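Local coordinates for protein CocE/NonD family hydrolase (Staphylococcus aureus subsp. aureus COL, PDB 3III) that probably hydrolyses ester or amide bonds as an alpha/beta-hydrolase of the CocE/NonD family, its natural substrate not established, at residues K313-F318 against N325-T330; I190-L195 against W291-G296. All blocks are in the same frame, centred on the assembly; numbering follows the deposited sequence.

Interaction 1: K313-F318 against N325-T330; sequences KSFFDF and NDWKDT
Phe315 and Trp327 are brought edge to face, the edge of Phe315 against the face of the indole, by first torsions of the same kind: in each the ring carbon CG stands anti to the backbone N (chi1 173° and 169°), which swings Phe315 out from the helix so that its CB and CD1 lie over one face of the indole and lays the indole against the helix flank. Phe315 CB sits 3.8 Å from the centroid of the six-membered ring of Trp327, almost exactly on its normal, a CH-pi contact. Beyond it Phe315 CD1 meets Trp327 CE2 at 3.6 Å, and the planes stand 62° apart in an offset edge-to-face pair. Thr330 OG1 lies over the other face of the indole, off toward its rim, and is hydrogen-bonded to Trp327 O at 2.6 Å.

Asn325 supplies the polar grip. Its ND2 donates to Ser314 O at 3.0 Å, nearly straight and in the plane of the amide, although that carbonyl already accepts the helical bond from Phe318 N. The same ND2 also donates to a water held by Asp317 OD2, whose carboxylate further binds Lys313 and, through OD1, Tyr118. With both ends engaged, the amide's rotation is fixed: OD1 accepts from Trp327 N at 3.0 Å, the donor lying above the carbonyl plane. Phe318 passes its edge by this oxygen, while Lys328 CG covers one face of the Phe318 ring and Lys328 NZ reaches Glu289 in a salt bridge. The OD1 bond to the backbone N two residues on defines an Asx turn, here leading into a short 3-10 segment that folds back on helix 306-319.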
ATOM      1  N   LYS A 313      12.751  -0.475  15.535  1.00  8.51           N
ATOM      2  CA  LYS A 313      13.542   0.117  16.598  1.00  8.57           C
ATOM      3  C   LYS A 313      15.045  -0.009  16.280  1.00  8.43           C
ATOM      4  O   LYS A 313      15.803   0.902  16.548  1.00  6.96           O
ATOM      5  CB  LYS A 313      13.197  -0.529  17.974  1.00  8.68           C
ATOM      6  CG  LYS A 313      14.042   0.017  19.187  1.00 10.63           C
ATOM      7  CD  LYS A 313      13.538  -0.623  20.537  1.00 13.96           C
ATOM      8  CE  LYS A 313      14.611  -1.449  21.186  1.00 20.30           C
ATOM      9  NZ  LYS A 313      15.963  -0.674  21.408  1.00 17.45           N
ATOM     10  N   SER A 314      15.466  -1.125  15.693  1.00  8.08           N
ATOM     11  CA  SER A 314      16.856  -1.288  15.367  1.00  8.68           C
ATOM     12  C   SER A 314      17.291  -0.218  14.314  1.00  8.39           C
ATOM     13  O   SER A 314      18.352   0.396  14.443  1.00  7.79           O
ATOM     14  CB  SER A 314      17.160  -2.717  14.892  1.00  9.42           C
ATOM     15  OG  SER A 314      18.534  -2.748  14.442  1.00 11.83           O
ATOM     16  N   PHE A 315      16.426   0.027  13.341  1.00  6.85           N
ATOM     17  CA  PHE A 315      16.648   1.033  12.283  1.00  7.67           C
ATOM     18  C   PHE A 315      16.709   2.428  12.896  1.00  7.46           C
ATOM     19  O   PHE A 315      17.650   3.185  12.640  1.00  8.08           O
ATOM     20  CB  PHE A 315      15.516   0.908  11.274  1.00  7.11           C
ATOM     21  CG  PHE A 315      15.476   1.952  10.192  1.00  7.60           C
ATOM     22  CD1 PHE A 315      16.427   1.982   9.168  1.00  9.24           C
ATOM     23  CD2 PHE A 315      14.432   2.868  10.160  1.00  6.42           C
ATOM     24  CE1 PHE A 315      16.331   2.927   8.146  1.00  6.33           C
ATOM     25  CE2 PHE A 315      14.326   3.813   9.144  1.00  6.99           C
ATOM     26  CZ  PHE A 315      15.297   3.838   8.116  1.00  8.88           C
ATOM     27  N   PHE A 316      15.761   2.729  13.765  1.00  7.12           N
ATOM     28  CA  PHE A 316      15.739   4.050  14.406  1.00  8.15           C
ATOM     29  C   PHE A 316      16.860   4.233  15.441  1.00  7.85           C
ATOM     30  O   PHE A 316      17.323   5.336  15.607  1.00  9.00           O
ATOM     31  CB  PHE A 316      14.383   4.352  15.045  1.00  7.57           C
ATOM     32  CG  PHE A 316      13.334   4.945  14.103  1.00  8.67           C
ATOM     33  CD1 PHE A 316      13.595   5.279  12.793  1.00  8.95           C
ATOM     34  CD2 PHE A 316      12.027   5.143  14.583  1.00  6.34           C
ATOM     35  CE1 PHE A 316      12.584   5.825  11.960  1.00  8.93           C
ATOM     36  CE2 PHE A 316      11.057   5.740  13.817  1.00  8.24           C
ATOM     37  CZ  PHE A 316      11.329   6.065  12.471  1.00 10.54           C
ATOM     38  N   ASP A 317      17.273   3.175  16.140  1.00  8.17           N
ATOM     39  CA  ASP A 317      18.382   3.297  17.069  1.00  7.76           C
ATOM     40  C   ASP A 317      19.635   3.657  16.267  1.00  7.05           C
ATOM     41  O   ASP A 317      20.478   4.479  16.717  1.00  5.93           O
ATOM     42  CB  ASP A 317      18.664   1.985  17.814  1.00  6.97           C
ATOM     43  CG  ASP A 317      17.646   1.645  18.889  1.00 10.44           C
ATOM     44  OD1 ASP A 317      16.817   2.498  19.303  1.00 11.29           O
ATOM     45  OD2 ASP A 317      17.745   0.495  19.337  1.00 12.52           O
ATOM     46  N   PHE A 318      19.766   3.079  15.063  1.00  6.20           N
ATOM     47  CA  PHE A 318      20.931   3.457  14.219  1.00  6.57           C
ATOM     48  C   PHE A 318      20.829   4.907  13.752  1.00  7.80           C
ATOM     49  O   PHE A 318      21.796   5.648  13.857  1.00 10.52           O
ATOM     50  CB  PHE A 318      21.054   2.518  13.025  1.00  6.61           C
ATOM     51  CG  PHE A 318      22.327   2.660  12.258  1.00  6.50           C
ATOM     52  CD1 PHE A 318      23.430   1.910  12.594  1.00  4.93           C
ATOM     53  CD2 PHE A 318      22.415   3.534  11.182  1.00  9.84           C
ATOM     54  CE1 PHE A 318      24.674   2.041  11.880  1.00  7.68           C
ATOM     55  CE2 PHE A 318      23.630   3.641  10.442  1.00 11.78           C
ATOM     56  CZ  PHE A 318      24.737   2.885  10.802  1.00  9.34           C
ATOM     57  N   ASN A 325      24.929   0.059  16.006  1.00 12.28           N
ATOM     58  CA  ASN A 325      24.401  -1.272  16.163  1.00 11.54           C
ATOM     59  C   ASN A 325      24.665  -1.972  14.823  1.00 12.32           C
ATOM     60  O   ASN A 325      25.394  -1.472  13.969  1.00 13.30           O
ATOM     61  CB  ASN A 325      22.939  -1.243  16.668  1.00 11.13           C
ATOM     62  CG  ASN A 325      21.953  -0.712  15.631  1.00  9.54           C
ATOM     63  OD1 ASN A 325      22.315  -0.497  14.475  1.00  5.69           O
ATOM     64  ND2 ASN A 325      20.709  -0.452  16.064  1.00  8.83           N
ATOM     65  N   ASP A 326      24.101  -3.115  14.598  1.00 11.67           N
ATOM     66  CA  ASP A 326      24.506  -3.771  13.346  1.00 12.06           C
ATOM     67  C   ASP A 326      23.429  -3.628  12.274  1.00 10.88           C
ATOM     68  O   ASP A 326      23.271  -4.508  11.418  1.00 11.13           O
ATOM     69  CB  ASP A 326      24.832  -5.208  13.669  1.00 11.56           C
ATOM     70  CG  ASP A 326      25.888  -5.292  14.720  1.00 10.94           C
ATOM     71  OD1 ASP A 326      27.036  -4.857  14.445  1.00 10.76           O
ATOM     72  OD2 ASP A 326      25.578  -5.659  15.856  1.00 11.26           O
ATOM     73  N   TRP A 327      22.712  -2.505  12.304  1.00  9.43           N
ATOM     74  CA  TRP A 327      21.540  -2.360  11.375  1.00  8.97           C
ATOM     75  C   TRP A 327      21.917  -2.607   9.919  1.00  9.68           C
ATOM     76  O   TRP A 327      21.182  -3.268   9.165  1.00  8.78           O
ATOM     77  CB  TRP A 327      20.848  -0.971  11.460  1.00  7.84           C
ATOM     78  CG  TRP A 327      19.908  -0.839  10.363  1.00  5.92           C
ATOM     79  CD1 TRP A 327      20.111  -0.167   9.221  1.00  6.56           C
ATOM     80  CD2 TRP A 327      18.665  -1.507  10.230  1.00  9.36           C
ATOM     81  NE1 TRP A 327      19.057  -0.362   8.363  1.00 10.55           N
ATOM     82  CE2 TRP A 327      18.140  -1.164   8.975  1.00  7.22           C
ATOM     83  CE3 TRP A 327      17.910  -2.320  11.073  1.00  9.71           C
ATOM     84  CZ2 TRP A 327      16.951  -1.634   8.525  1.00  8.32           C
ATOM     85  CZ3 TRP A 327      16.714  -2.796  10.620  1.00 12.59           C
ATOM     86  CH2 TRP A 327      16.219  -2.421   9.361  1.00 11.98           C
ATOM     87  N   LYS A 328      23.044  -2.044   9.503  1.00  9.18           N
ATOM     88  CA  LYS A 328      23.416  -2.096   8.119  1.00 10.42           C
ATOM     89  C   LYS A 328      23.845  -3.483   7.647  1.00 11.21           C
ATOM     90  O   LYS A 328      24.092  -3.667   6.472  1.00 10.73           O
ATOM     91  CB  LYS A 328      24.511  -1.042   7.844  1.00 10.70           C
ATOM     92  CG  LYS A 328      23.959   0.410   8.146  1.00 13.49           C
ATOM     93  CD  LYS A 328      24.764   1.546   7.544  1.00 15.71           C
ATOM     94  CE  LYS A 328      24.870   1.417   6.055  1.00 20.48           C
ATOM     95  NZ  LYS A 328      25.393   2.641   5.378  1.00 20.89           N
ATOM     96  N   ASP A 329      23.926  -4.461   8.547  1.00 11.83           N
ATOM     97  CA  ASP A 329      24.063  -5.857   8.123  1.00 12.95           C
ATOM     98  C   ASP A 329      22.780  -6.383   7.444  1.00 12.30           C
ATOM     99  O   ASP A 329      22.800  -7.426   6.805  1.00 12.96           O
ATOM    100  CB  ASP A 329      24.322  -6.798   9.335  1.00 13.45           C
ATOM    101  CG  ASP A 329      25.700  -6.657   9.965  1.00 15.73           C
ATOM    102  OD1 ASP A 329      26.566  -5.944   9.430  1.00 14.64           O
ATOM    103  OD2 ASP A 329      25.881  -7.308  11.024  1.00 15.11           O
ATOM    104  N   THR A 330      21.654  -5.719   7.657  1.00 11.44           N
ATOM    105  CA  THR A 330      20.388  -6.156   7.130  1.00 10.67           C
ATOM    106  C   THR A 330      20.445  -6.215   5.607  1.00 10.92           C
ATOM    107  O   THR A 330      20.812  -5.218   4.953  1.00  8.08           O
ATOM    108  CB  THR A 330      19.227  -5.190   7.582  1.00 11.79           C
ATOM    109  OG1 THR A 330      19.251  -5.023   9.014  1.00 10.93           O
ATOM    110  CG2 THR A 330      17.833  -5.697   7.136  1.00  9.72           C
TER
HETATM  111  O   HOH W   1      19.903  -1.068  18.723  1.00 18.70           O

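Interaction 2: I190-L195 against W291-G296; sequences IPWEGL and WLYVHG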
ATOM      1  N   ILE A 190       9.958   5.344   7.944  1.00  7.87           N
ATOM      2  CA  ILE A 190       9.407   3.995   7.899  1.00  7.69           C
ATOM      3  C   ILE A 190       7.973   4.094   7.303  1.00  8.00           C
ATOM      4  O   ILE A 190       6.963   4.119   8.049  1.00  8.24           O
ATOM      5  CB  ILE A 190       9.379   3.330   9.274  1.00  8.33           C
ATOM      6  CG1 ILE A 190      10.766   3.375   9.947  1.00  6.94           C
ATOM      7  CG2 ILE A 190       8.901   1.857   9.173  1.00  7.01           C
ATOM      8  CD1 ILE A 190      10.746   2.811  11.365  1.00  3.82           C
ATOM      9  N   PRO A 191       7.886   4.234   5.961  1.00  7.73           N
ATOM     10  CA  PRO A 191       6.572   4.199   5.328  1.00  7.64           C
ATOM     11  C   PRO A 191       6.110   2.742   5.275  1.00  7.95           C
ATOM     12  O   PRO A 191       6.533   1.959   4.400  1.00  9.03           O
ATOM     13  CB  PRO A 191       6.843   4.752   3.937  1.00  8.75           C
ATOM     14  CG  PRO A 191       8.302   4.425   3.692  1.00  8.82           C
ATOM     15  CD  PRO A 191       8.949   4.633   5.000  1.00  7.16           C
ATOM     16  N   TRP A 192       5.299   2.354   6.252  1.00  8.60           N
ATOM     17  CA  TRP A 192       4.900   0.990   6.404  1.00  8.66           C
ATOM     18  C   TRP A 192       3.576   0.777   5.655  1.00 10.69           C
ATOM     19  O   TRP A 192       2.496   0.887   6.233  1.00 10.66           O
ATOM     20  CB  TRP A 192       4.773   0.621   7.897  1.00  7.99           C
ATOM     21  CG  TRP A 192       4.784  -0.864   8.097  1.00  8.48           C
ATOM     22  CD1 TRP A 192       3.749  -1.731   7.897  1.00  7.10           C
ATOM     23  CD2 TRP A 192       5.888  -1.676   8.549  1.00  8.62           C
ATOM     24  NE1 TRP A 192       4.128  -3.008   8.236  1.00  7.23           N
ATOM     25  CE2 TRP A 192       5.433  -3.013   8.605  1.00  9.75           C
ATOM     26  CE3 TRP A 192       7.196  -1.404   8.903  1.00  8.18           C
ATOM     27  CZ2 TRP A 192       6.257  -4.087   8.984  1.00 10.27           C
ATOM     28  CZ3 TRP A 192       8.022  -2.449   9.274  1.00  9.36           C
ATOM     29  CH2 TRP A 192       7.563  -3.793   9.295  1.00  8.85           C
ATOM     30  N   GLU A 193       3.695   0.429   4.370  1.00  9.61           N
ATOM     31  CA  GLU A 193       2.538   0.271   3.448  1.00  9.43           C
ATOM     32  C   GLU A 193       1.884   1.625   3.126  1.00 10.25           C
ATOM     33  O   GLU A 193       0.937   2.070   3.801  1.00 10.68           O
ATOM     34  CB  GLU A 193       1.491  -0.731   3.932  1.00  9.99           C
ATOM     35  CG  GLU A 193       2.069  -2.174   4.029  1.00  9.12           C
ATOM     36  CD  GLU A 193       1.039  -3.214   3.756  1.00 11.12           C
ATOM     37  OE1 GLU A 193       0.730  -3.990   4.697  1.00 11.48           O
ATOM     38  OE2 GLU A 193       0.561  -3.231   2.603  1.00 12.76           O
ATOM     39  N   GLY A 194       2.412   2.270   2.089  1.00  9.40           N
ATOM     40  CA  GLY A 194       1.764   3.464   1.559  1.00  9.67           C
ATOM     41  C   GLY A 194       1.930   3.694   0.070  1.00  9.01           C
ATOM     42  O   GLY A 194       3.038   3.669  -0.455  1.00  8.55           O
ATOM     43  N   LEU A 195       0.804   3.998  -0.580  1.00  8.39           N
ATOM     44  CA  LEU A 195       0.797   4.420  -1.959  1.00  9.39           C
ATOM     45  C   LEU A 195       1.453   5.795  -2.108  1.00  9.08           C
ATOM     46  O   LEU A 195       1.720   6.488  -1.136  1.00  8.95           O
ATOM     47  CB  LEU A 195      -0.648   4.468  -2.500  1.00  8.96           C
ATOM     48  CG  LEU A 195      -1.650   5.442  -1.852  1.00 10.51           C
ATOM     49  CD1 LEU A 195      -1.615   6.792  -2.465  1.00  8.75           C
ATOM     50  CD2 LEU A 195      -3.084   4.818  -1.942  1.00  9.95           C
ATOM     51  N   TRP A 291      16.061   0.015   2.716  1.00  9.67           N
ATOM     52  CA  TRP A 291      15.737  -1.390   2.930  1.00  9.14           C
ATOM     53  C   TRP A 291      14.280  -1.616   2.658  1.00  7.46           C
ATOM     54  O   TRP A 291      13.446  -0.742   2.910  1.00  6.64           O
ATOM     55  CB  TRP A 291      16.048  -1.780   4.390  1.00  9.52           C
ATOM     56  CG  TRP A 291      17.529  -1.814   4.651  1.00 10.53           C
ATOM     57  CD1 TRP A 291      18.354  -2.910   4.585  1.00 12.67           C
ATOM     58  CD2 TRP A 291      18.374  -0.704   4.982  1.00  8.74           C
ATOM     59  NE1 TRP A 291      19.644  -2.537   4.831  1.00 10.03           N
ATOM     60  CE2 TRP A 291      19.684  -1.188   5.063  1.00  9.99           C
ATOM     61  CE3 TRP A 291      18.148   0.660   5.186  1.00  7.72           C
ATOM     62  CZ2 TRP A 291      20.776  -0.366   5.391  1.00  9.98           C
ATOM     63  CZ3 TRP A 291      19.265   1.483   5.520  1.00  6.64           C
ATOM     64  CH2 TRP A 291      20.535   0.960   5.602  1.00  9.60           C
ATOM     65  N   LEU A 292      13.953  -2.822   2.240  1.00  7.44           N
ATOM     66  CA  LEU A 292      12.581  -3.194   1.968  1.00  8.51           C
ATOM     67  C   LEU A 292      12.250  -4.504   2.682  1.00  8.96           C
ATOM     68  O   LEU A 292      13.039  -5.481   2.647  1.00  8.01           O
ATOM     69  CB  LEU A 292      12.403  -3.366   0.438  1.00  8.97           C
ATOM     70  CG  LEU A 292      11.109  -3.967  -0.086  1.00  9.59           C
ATOM     71  CD1 LEU A 292       9.974  -3.021   0.227  1.00  6.53           C
ATOM     72  CD2 LEU A 292      11.214  -4.254  -1.649  1.00 11.31           C
ATOM     73  N   TYR A 293      11.089  -4.546   3.316  1.00  9.37           N
ATOM     74  CA  TYR A 293      10.591  -5.780   3.928  1.00  8.54           C
ATOM     75  C   TYR A 293       9.225  -6.087   3.300  1.00  8.59           C
ATOM     76  O   TYR A 293       8.346  -5.223   3.320  1.00  8.86           O
ATOM     77  CB  TYR A 293      10.433  -5.551   5.415  1.00  8.62           C
ATOM     78  CG  TYR A 293       9.755  -6.656   6.181  1.00  9.28           C
ATOM     79  CD1 TYR A 293      10.371  -7.863   6.365  1.00 12.30           C
ATOM     80  CD2 TYR A 293       8.473  -6.481   6.690  1.00 11.17           C
ATOM     81  CE1 TYR A 293       9.719  -8.913   7.024  1.00 17.40           C
ATOM     82  CE2 TYR A 293       7.833  -7.491   7.390  1.00 12.93           C
ATOM     83  CZ  TYR A 293       8.446  -8.690   7.556  1.00 12.96           C
ATOM     84  OH  TYR A 293       7.774  -9.690   8.188  1.00 20.10           O
ATOM     85  N   VAL A 294       9.060  -7.287   2.750  1.00  8.97           N
ATOM     86  CA  VAL A 294       7.805  -7.722   2.111  1.00  8.06           C
ATOM     87  C   VAL A 294       7.246  -8.957   2.777  1.00  8.37           C
ATOM     88  O   VAL A 294       7.908  -9.988   2.856  1.00  9.02           O
ATOM     89  CB  VAL A 294       7.931  -7.965   0.614  1.00  9.44           C
ATOM     90  CG1 VAL A 294       6.541  -8.042  -0.065  1.00  9.53           C
ATOM     91  CG2 VAL A 294       8.805  -6.863  -0.104  1.00  7.64           C
ATOM     92  N   HIS A 295       5.968  -8.897   3.124  1.00  9.19           N
ATOM     93  CA  HIS A 295       5.267 -10.069   3.654  1.00  8.48           C
ATOM     94  C   HIS A 295       3.942 -10.292   2.951  1.00 10.00           C
ATOM     95  O   HIS A 295       3.399  -9.359   2.315  1.00 10.68           O
ATOM     96  CB  HIS A 295       5.050  -9.897   5.151  1.00  8.42           C
ATOM     97  CG  HIS A 295       4.101  -8.804   5.512  1.00  7.77           C
ATOM     98  ND1 HIS A 295       2.733  -8.976   5.437  1.00  9.20           N
ATOM     99  CD2 HIS A 295       4.299  -7.540   5.933  1.00  9.32           C
ATOM    100  CE1 HIS A 295       2.138  -7.855   5.807  1.00 11.08           C
ATOM    101  NE2 HIS A 295       3.064  -6.959   6.096  1.00  8.81           N
ATOM    102  N   GLY A 296       3.422 -11.514   3.090  1.00  9.08           N
ATOM    103  CA  GLY A 296       2.124 -11.900   2.558  1.00  9.09           C
ATOM    104  C   GLY A 296       1.079 -12.163   3.666  1.00  9.32           C
ATOM    105  O   GLY A 296       0.208 -13.030   3.529  1.00  8.81           O
TER
HETATM  106  O   HOH W   2       1.969  -4.521   6.994  1.00  8.33           O
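Trp192 and Tyr293 make the closest direct contact between 190-195 and 291-296, with Trp192 CH2 3.9 Å from Tyr293 CD2. Their ring centroids are 5.9 Å apart and the planes meet at 41°, so the pair is oblique, neither stacked nor edge-to-face. Strands 186-192 and 290-295 are not neighbours: 262-267 runs between them in the parallel part of the mixed sheet, and the nearest CA atoms, those of Trp192 and Tyr293, are 9.2 Å apart. With chi1 -162° Trp192 extends its indole away from its own backbone N, and the far rim bridges that gap. Arg311 makes a cation-pi contact with the tyrosine ring.

The rings meet directly; the other half has no direct bond and is bridged by water. Glu193 OE1 and His295 NE2 lie 4.0 Å apart, with the carboxylate and imidazole planes nearly perpendicular. One water donates to Glu193 OE1 at 2.7 Å, accepts from Trp192 NE1 at 2.9 Å, and is hydrogen-bonded to His295 NE2 at 2.8 Å, in the imidazole plane. Thr270 holds Glu193 OE2, and the backbone N of Arg297 is hydrogen-bonded to His295 ND1. The chemistry implies a buried network in which a single water satisfies three polar side-chain atoms and couples carboxylate to imidazole.

Overall arrangement
Both segments of interaction 2 precede those of interaction 1 in the sequence, and the centres of the two contacts lie about 16 Å apart. Interaction 2 lies near the chain's centre, about 8 Å from it, joining strands 186-192 and 290-295 across the intervening strand 262-267 of the large mixed sheet. Interaction 1, about 24 Å from that centre, packs helix 306-319 against the loop leading to strand 333-338, the next strand of that sheet. They touch directly: Trp291 NE1 makes a probable hydrogen bond to Thr330 O, Trp327 packs on Trp291, and Phe315 and Phe316 lie on Ile190. The helix-loop connection is thus fastened to the sheet of the presumed hydrolase core.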